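Local structure of isochorismatase hydrolase (Alkaliphilus metalliredigens, 3HB7) at residues K7-V12 with H54-Q59; V128-C133 with E161-G166. The protein probably acts as a hydrolase of the isochorismatase family, though its substrate is not established. One frame throughout, in Å; residues are numbered along the deposited sequence.

Interaction 1 (K7-V12 with H54-Q59); sequences KHAILV and HLVHIQ
Ile10 and Val12 make four of the five parallel backbone hydrogen bonds, to His54, Val56 and Ile58; His54 N to His8 O is the fifth. Ile10 donates from N to His54 O (2.9 Å) and accepts from Val56 N at its O (3.0 Å), and Val12 repeats this two residues on, with Val56 O and Ile58 N. The strands diverge by 25°, the usual twist of a parallel sheet.

The inner end is tightly packed. On the face of Ala9, Leu11 and Val56, the side chains of Leu11 and Val56 lie alongside each other, pointing the same way. CG of Leu11 stands beside its own N (chi1 -47°), which brings its CD2 branch against Val56 CB at 3.6 Å, while Ile58 CD1 touches Leu11 CB at 3.9 Å. Branched residues suit this place because they fill a buried face without polar groups. On the reverse face, Leu55 CD2 slants over Ile10 CB at 3.9 Å; Phe42 and Val45 of helix 35-47 press on this layer. His57 is here too: NE2 bonds to Glu95, whereas ND1 is buried and has no partner.

Toward Lys7 the contact loosens. Its extended, partly exposed chain brings CE within 3.7 Å of His54 NE2, with no bond between the two side chains. The His54 ring is steered instead by ND1 bonding to Tyr114 OH.

Strands 8-13 and 53-60, joined through helix 35-47, thus form a beta-alpha-beta crossover within the parallel sheet of the isochorismatase-like alpha/beta fold, 8-13 being one of its two middle strands.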
loop_
_atom_site.group_PDB
_atom_site.type_symbol
_atom_site.label_atom_id
_atom_site.label_comp_id
_atom_site.label_asym_id
_atom_site.label_seq_id
_atom_site.Cartn_x
_atom_site.Cartn_y
_atom_site.Cartn_z
ATOM N N LYS E 7 22.270 -8.029 -51.213
ATOM C CA LYS E 7 21.972 -9.387 -50.837
ATOM C C LYS E 7 21.610 -9.455 -49.380
ATOM O O LYS E 7 22.227 -8.839 -48.572
ATOM C CB LYS E 7 23.165 -10.268 -51.113
ATOM C CG LYS E 7 22.907 -11.368 -52.067
ATOM C CD LYS E 7 24.047 -12.315 -52.073
ATOM C CE LYS E 7 23.789 -13.474 -52.981
ATOM N NZ LYS E 7 25.044 -14.169 -53.342
ATOM N N HIS E 8 20.609 -10.240 -49.064
ATOM C CA HIS E 8 20.018 -10.277 -47.755
ATOM C C HIS E 8 19.997 -11.667 -47.188
ATOM O O HIS E 8 19.787 -12.626 -47.889
ATOM C CB HIS E 8 18.574 -9.844 -47.822
ATOM C CG HIS E 8 18.383 -8.379 -47.958
ATOM N ND1 HIS E 8 17.198 -7.766 -47.651
ATOM C CD2 HIS E 8 19.213 -7.409 -48.386
ATOM C CE1 HIS E 8 17.307 -6.477 -47.881
ATOM N NE2 HIS E 8 18.521 -6.235 -48.324
ATOM N N ALA E 9 20.176 -11.745 -45.881
ATOM C CA ALA E 9 19.967 -12.964 -45.145
ATOM C C ALA E 9 18.876 -12.748 -44.135
ATOM O O ALA E 9 18.847 -11.768 -43.434
ATOM C CB ALA E 9 21.206 -13.386 -44.477
ATOM N N ILE E 10 17.971 -13.687 -44.066
ATOM C CA ILE E 10 16.896 -13.596 -43.139
ATOM C C ILE E 10 17.137 -14.632 -42.106
ATOM O O ILE E 10 17.221 -15.782 -42.415
ATOM C CB ILE E 10 15.586 -13.879 -43.842
ATOM C CG1 ILE E 10 15.364 -12.825 -44.903
ATOM C CG2 ILE E 10 14.440 -13.890 -42.877
ATOM C CD1 ILE E 10 14.097 -12.951 -45.598
ATOM N N LEU E 11 17.248 -14.207 -40.863
ATOM C CA LEU E 11 17.569 -15.113 -39.791
ATOM C C LEU E 11 16.324 -15.507 -39.058
ATOM O O LEU E 11 15.615 -14.695 -38.566
ATOM C CB LEU E 11 18.566 -14.476 -38.840
ATOM C CG LEU E 11 19.729 -13.828 -39.555
ATOM C CD1 LEU E 11 20.639 -13.107 -38.631
ATOM C CD2 LEU E 11 20.477 -14.825 -40.309
ATOM N N VAL E 12 16.068 -16.787 -38.992
ATOM C CA VAL E 12 14.889 -17.247 -38.349
ATOM C C VAL E 12 15.313 -17.848 -37.055
ATOM O O VAL E 12 15.993 -18.832 -37.021
ATOM C CB VAL E 12 14.187 -18.259 -39.224
ATOM C CG1 VAL E 12 12.918 -18.679 -38.620
ATOM C CG2 VAL E 12 13.944 -17.680 -40.543
ATOM N N HIS E 54 18.595 -15.093 -48.797
ATOM C CA HIS E 54 18.839 -16.383 -48.196
ATOM C C HIS E 54 18.067 -16.565 -46.923
ATOM O O HIS E 54 17.820 -15.631 -46.222
ATOM C CB HIS E 54 20.293 -16.533 -47.831
ATOM C CG HIS E 54 21.230 -16.498 -48.988
ATOM N ND1 HIS E 54 22.413 -17.194 -48.999
ATOM C CD2 HIS E 54 21.180 -15.829 -50.156
ATOM C CE1 HIS E 54 23.045 -16.969 -50.128
ATOM N NE2 HIS E 54 22.318 -16.144 -50.849
ATOM N N LEU E 55 17.742 -17.802 -46.613
ATOM C CA LEU E 55 17.129 -18.146 -45.365
ATOM C C LEU E 55 18.164 -18.847 -44.517
ATOM O O LEU E 55 18.810 -19.754 -44.983
ATOM C CB LEU E 55 15.991 -19.106 -45.599
ATOM C CG LEU E 55 14.621 -18.563 -45.923
ATOM C CD1 LEU E 55 13.588 -19.598 -45.611
ATOM C CD2 LEU E 55 14.376 -17.319 -45.167
ATOM N N VAL E 56 18.324 -18.397 -43.281
ATOM C CA VAL E 56 19.213 -18.999 -42.313
ATOM C C VAL E 56 18.409 -19.365 -41.093
ATOM O O VAL E 56 17.723 -18.555 -40.554
ATOM C CB VAL E 56 20.290 -18.024 -41.923
ATOM C CG1 VAL E 56 21.317 -18.669 -41.087
ATOM C CG2 VAL E 56 20.893 -17.433 -43.108
ATOM N N HIS E 57 18.493 -20.598 -40.655
ATOM C CA HIS E 57 17.720 -21.025 -39.510
ATOM C C HIS E 57 18.603 -21.240 -38.301
ATOM O O HIS E 57 19.573 -21.957 -38.352
ATOM C CB HIS E 57 16.963 -22.310 -39.801
ATOM C CG HIS E 57 16.254 -22.318 -41.114
ATOM N ND1 HIS E 57 14.902 -22.113 -41.228
ATOM C CD2 HIS E 57 16.708 -22.526 -42.366
ATOM C CE1 HIS E 57 14.560 -22.166 -42.494
ATOM N NE2 HIS E 57 15.637 -22.414 -43.205
ATOM N N ILE E 58 18.250 -20.594 -37.213
ATOM C CA ILE E 58 19.064 -20.619 -36.039
ATOM C C ILE E 58 18.366 -21.285 -34.896
ATOM O O ILE E 58 17.297 -20.903 -34.511
ATOM C CB ILE E 58 19.484 -19.223 -35.693
ATOM C CG1 ILE E 58 20.240 -18.661 -36.870
ATOM C CG2 ILE E 58 20.377 -19.230 -34.506
ATOM C CD1 ILE E 58 20.386 -17.258 -36.847
ATOM N N GLN E 59 18.994 -22.302 -34.358
ATOM C CA GLN E 59 18.423 -23.061 -33.289
ATOM C C GLN E 59 19.327 -23.138 -32.088
ATOM O O GLN E 59 20.479 -23.431 -32.199
ATOM C CB GLN E 59 18.090 -24.467 -33.764
ATOM C CG GLN E 59 19.264 -25.346 -33.887
ATOM C CD GLN E 59 18.975 -26.672 -34.493
ATOM O OE1 GLN E 59 17.994 -27.283 -34.172
ATOM N NE2 GLN E 59 19.800 -27.103 -35.393
#

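Interaction 2 (V128-C133 with E161-G166)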
loop_
_atom_site.group_PDB
_atom_site.type_symbol
_atom_site.label_atom_id
_atom_site.label_comp_id
_atom_site.label_asym_id
_atom_site.label_seq_id
_atom_site.Cartn_x
_atom_site.Cartn_y
_atom_site.Cartn_z
ATOM N N VAL E 128 11.852 -15.239 -32.253
ATOM C CA VAL E 128 11.479 -15.086 -30.894
ATOM C C VAL E 128 12.713 -15.232 -29.988
ATOM O O VAL E 128 13.584 -15.981 -30.312
ATOM C CB VAL E 128 10.485 -16.202 -30.660
ATOM C CG1 VAL E 128 10.936 -17.167 -29.677
ATOM C CG2 VAL E 128 9.144 -15.690 -30.419
ATOM N N TRP E 129 12.782 -14.586 -28.829
ATOM C CA TRP E 129 11.940 -13.502 -28.392
ATOM C C TRP E 129 12.492 -12.213 -28.876
ATOM O O TRP E 129 13.671 -12.047 -28.964
ATOM C CB TRP E 129 11.909 -13.373 -26.884
ATOM C CG TRP E 129 11.582 -14.541 -26.099
ATOM C CD1 TRP E 129 11.456 -15.792 -26.526
ATOM C CD2 TRP E 129 11.342 -14.563 -24.706
ATOM N NE1 TRP E 129 11.152 -16.607 -25.501
ATOM C CE2 TRP E 129 11.079 -15.867 -24.364
ATOM C CE3 TRP E 129 11.339 -13.598 -23.713
ATOM C CZ2 TRP E 129 10.820 -16.241 -23.083
ATOM C CZ3 TRP E 129 11.087 -13.969 -22.460
ATOM C CH2 TRP E 129 10.827 -15.272 -22.147
ATOM N N THR E 130 11.617 -11.260 -29.076
ATOM C CA THR E 130 11.970 -10.009 -29.660
ATOM C C THR E 130 12.999 -9.312 -28.828
ATOM O O THR E 130 13.924 -8.745 -29.354
ATOM C CB THR E 130 10.744 -9.105 -29.715
ATOM O OG1 THR E 130 9.695 -9.783 -30.368
ATOM C CG2 THR E 130 11.036 -7.862 -30.455
ATOM N N ASN E 131 12.816 -9.339 -27.521
ATOM C CA ASN E 131 13.671 -8.609 -26.624
ATOM C C ASN E 131 14.844 -9.394 -26.113
ATOM O O ASN E 131 15.646 -8.878 -25.406
ATOM C CB ASN E 131 12.864 -8.002 -25.481
ATOM C CG ASN E 131 12.119 -9.015 -24.705
ATOM O OD1 ASN E 131 12.178 -9.033 -23.507
ATOM N ND2 ASN E 131 11.446 -9.891 -25.382
ATOM N N VAL E 132 14.928 -10.652 -26.469
ATOM C CA VAL E 132 16.022 -11.460 -26.019
ATOM C C VAL E 132 16.943 -11.886 -27.124
ATOM O O VAL E 132 17.773 -11.145 -27.537
ATOM C CB VAL E 132 15.526 -12.661 -25.282
ATOM C CG1 VAL E 132 16.663 -13.417 -24.700
ATOM C CG2 VAL E 132 14.594 -12.228 -24.216
ATOM N N CYS E 133 16.789 -13.101 -27.591
ATOM C CA CYS E 133 17.669 -13.651 -28.608
ATOM C C CYS E 133 17.604 -12.895 -29.921
ATOM O O CYS E 133 18.588 -12.703 -30.556
ATOM C CB CYS E 133 17.471 -15.150 -28.793
ATOM S SG CYS E 133 17.952 -16.148 -27.437
ATOM N N GLU E 161 3.827 -6.768 -24.267
ATOM C CA GLU E 161 4.587 -5.669 -23.751
ATOM C C GLU E 161 6.058 -5.818 -24.045
ATOM O O GLU E 161 6.683 -4.875 -24.452
ATOM C CB GLU E 161 4.380 -5.513 -22.257
ATOM C CG GLU E 161 4.588 -4.096 -21.785
ATOM C CD GLU E 161 5.109 -3.964 -20.361
ATOM O OE1 GLU E 161 4.960 -4.906 -19.566
ATOM O OE2 GLU E 161 5.656 -2.895 -20.029
HETATM N N MSE E 162 6.602 -7.005 -23.819
HETATM C CA MSE E 162 8.012 -7.261 -24.045
HETATM C C MSE E 162 8.329 -7.074 -25.503
HETATM O O MSE E 162 9.321 -6.477 -25.842
HETATM C CB MSE E 162 8.392 -8.668 -23.631
HETATM C CG MSE E 162 8.693 -8.837 -22.197
HETATM SE SE MSE E 162 9.259 -10.565 -21.794
HETATM C CE MSE E 162 9.632 -10.421 -19.981
ATOM N N HIS E 163 7.468 -7.571 -26.367
ATOM C CA HIS E 163 7.683 -7.393 -27.773
ATOM C C HIS E 163 7.666 -5.940 -28.142
ATOM O O HIS E 163 8.463 -5.506 -28.928
ATOM C CB HIS E 163 6.641 -8.132 -28.583
ATOM C CG HIS E 163 6.724 -7.858 -30.045
ATOM N ND1 HIS E 163 5.684 -7.320 -30.763
ATOM C CD2 HIS E 163 7.727 -8.042 -30.927
ATOM C CE1 HIS E 163 6.049 -7.176 -32.019
ATOM N NE2 HIS E 163 7.283 -7.607 -32.143
ATOM N N GLU E 164 6.730 -5.201 -27.579
ATOM C CA GLU E 164 6.586 -3.801 -27.880
ATOM C C GLU E 164 7.783 -2.980 -27.456
ATOM O O GLU E 164 8.223 -2.116 -28.185
ATOM C CB GLU E 164 5.311 -3.258 -27.228
ATOM C CG GLU E 164 4.947 -1.836 -27.630
ATOM C CD GLU E 164 4.001 -1.102 -26.665
ATOM O OE1 GLU E 164 3.688 0.056 -26.940
ATOM O OE2 GLU E 164 3.570 -1.653 -25.644
ATOM N N TYR E 165 8.282 -3.197 -26.254
ATOM C CA TYR E 165 9.477 -2.490 -25.855
ATOM C C TYR E 165 10.731 -2.969 -26.547
ATOM O O TYR E 165 11.665 -2.237 -26.704
ATOM C CB TYR E 165 9.602 -2.216 -24.349
ATOM C CG TYR E 165 9.849 -3.364 -23.430
ATOM C CD1 TYR E 165 10.989 -4.108 -23.509
ATOM C CD2 TYR E 165 8.967 -3.663 -22.445
ATOM C CE1 TYR E 165 11.212 -5.136 -22.660
ATOM C CE2 TYR E 165 9.190 -4.677 -21.593
ATOM C CZ TYR E 165 10.315 -5.408 -21.705
ATOM O OH TYR E 165 10.524 -6.425 -20.855
ATOM N N GLY E 166 10.721 -4.222 -26.959
ATOM C CA GLY E 166 11.795 -4.768 -27.753
ATOM C C GLY E 166 11.940 -4.100 -29.098
ATOM O O GLY E 166 13.030 -3.808 -29.525
#
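Trp129, Thr130 and Asn131 belong to the loop that, in the isochorismatase-like cysteine hydrolase fold, leads from strand 122-126 to the helix starting at Cys133, where relatives usually carry the nucleophile; here it packs on Met162, His163 and Gly166 of helix 160-170. The peptide before Trp129 is cis, and a type I turn, closed by Val132 N bonding to Trp129 O at 3.1 Å, curls the chain to the N-cap, Val132.

No hydrogen bond crosses the contact; it is made by shape. Met162, a selenomethionine with its chain extended beyond CG, runs out from the helix until SE lies obliquely by the six-membered ring of Trp129, 5.0 Å from its centroid, a Met-aromatic contact. The long, flexible side chain of a methionine, here carrying selenium in place of sulfur, suits this reach from helix to loop.

Thr130 meets the edge of the His163 ring, with CB near the ring plane; the His163 chi1 of 174° sets CG anti to N and turns the imidazole to the loop. Weak bonds tie both to the strand 155-156 nearby, Thr130 OG1 to Ala156 O and His163 NE2 to Thr155 OG1.

Gly166 has no side chain, so the loop can come close, with Gly166 CA 4.4 Å from Asn131 CA. The Asn131 amide crosses Met162, its ND2 weakly bonded to Ser157 and 3.7 Å from Met162 CB, while OD1 lies 3.7 Å from Met162 SE.

Interactions 1 and 2 have centres 19 Å apart and do not touch, the nearest atoms being about 6 Å from each other. Interaction 1 is core: two strands of the same central sheet, held by repeated backbone bonds with mostly aliphatic side chains packed on both faces. Interaction 2 is only partly buried, joins a loop to a helix, and relies on side-chain shape, with a selenium-aromatic contact and weak polar bonds to neighbouring residues in place of strand pairing. Strand 122-126 connects them: it pairs with strand 8-13 of interaction 1 and then runs into the loop 128-133 of interaction 2, whose Val128 bonds back to Ile13.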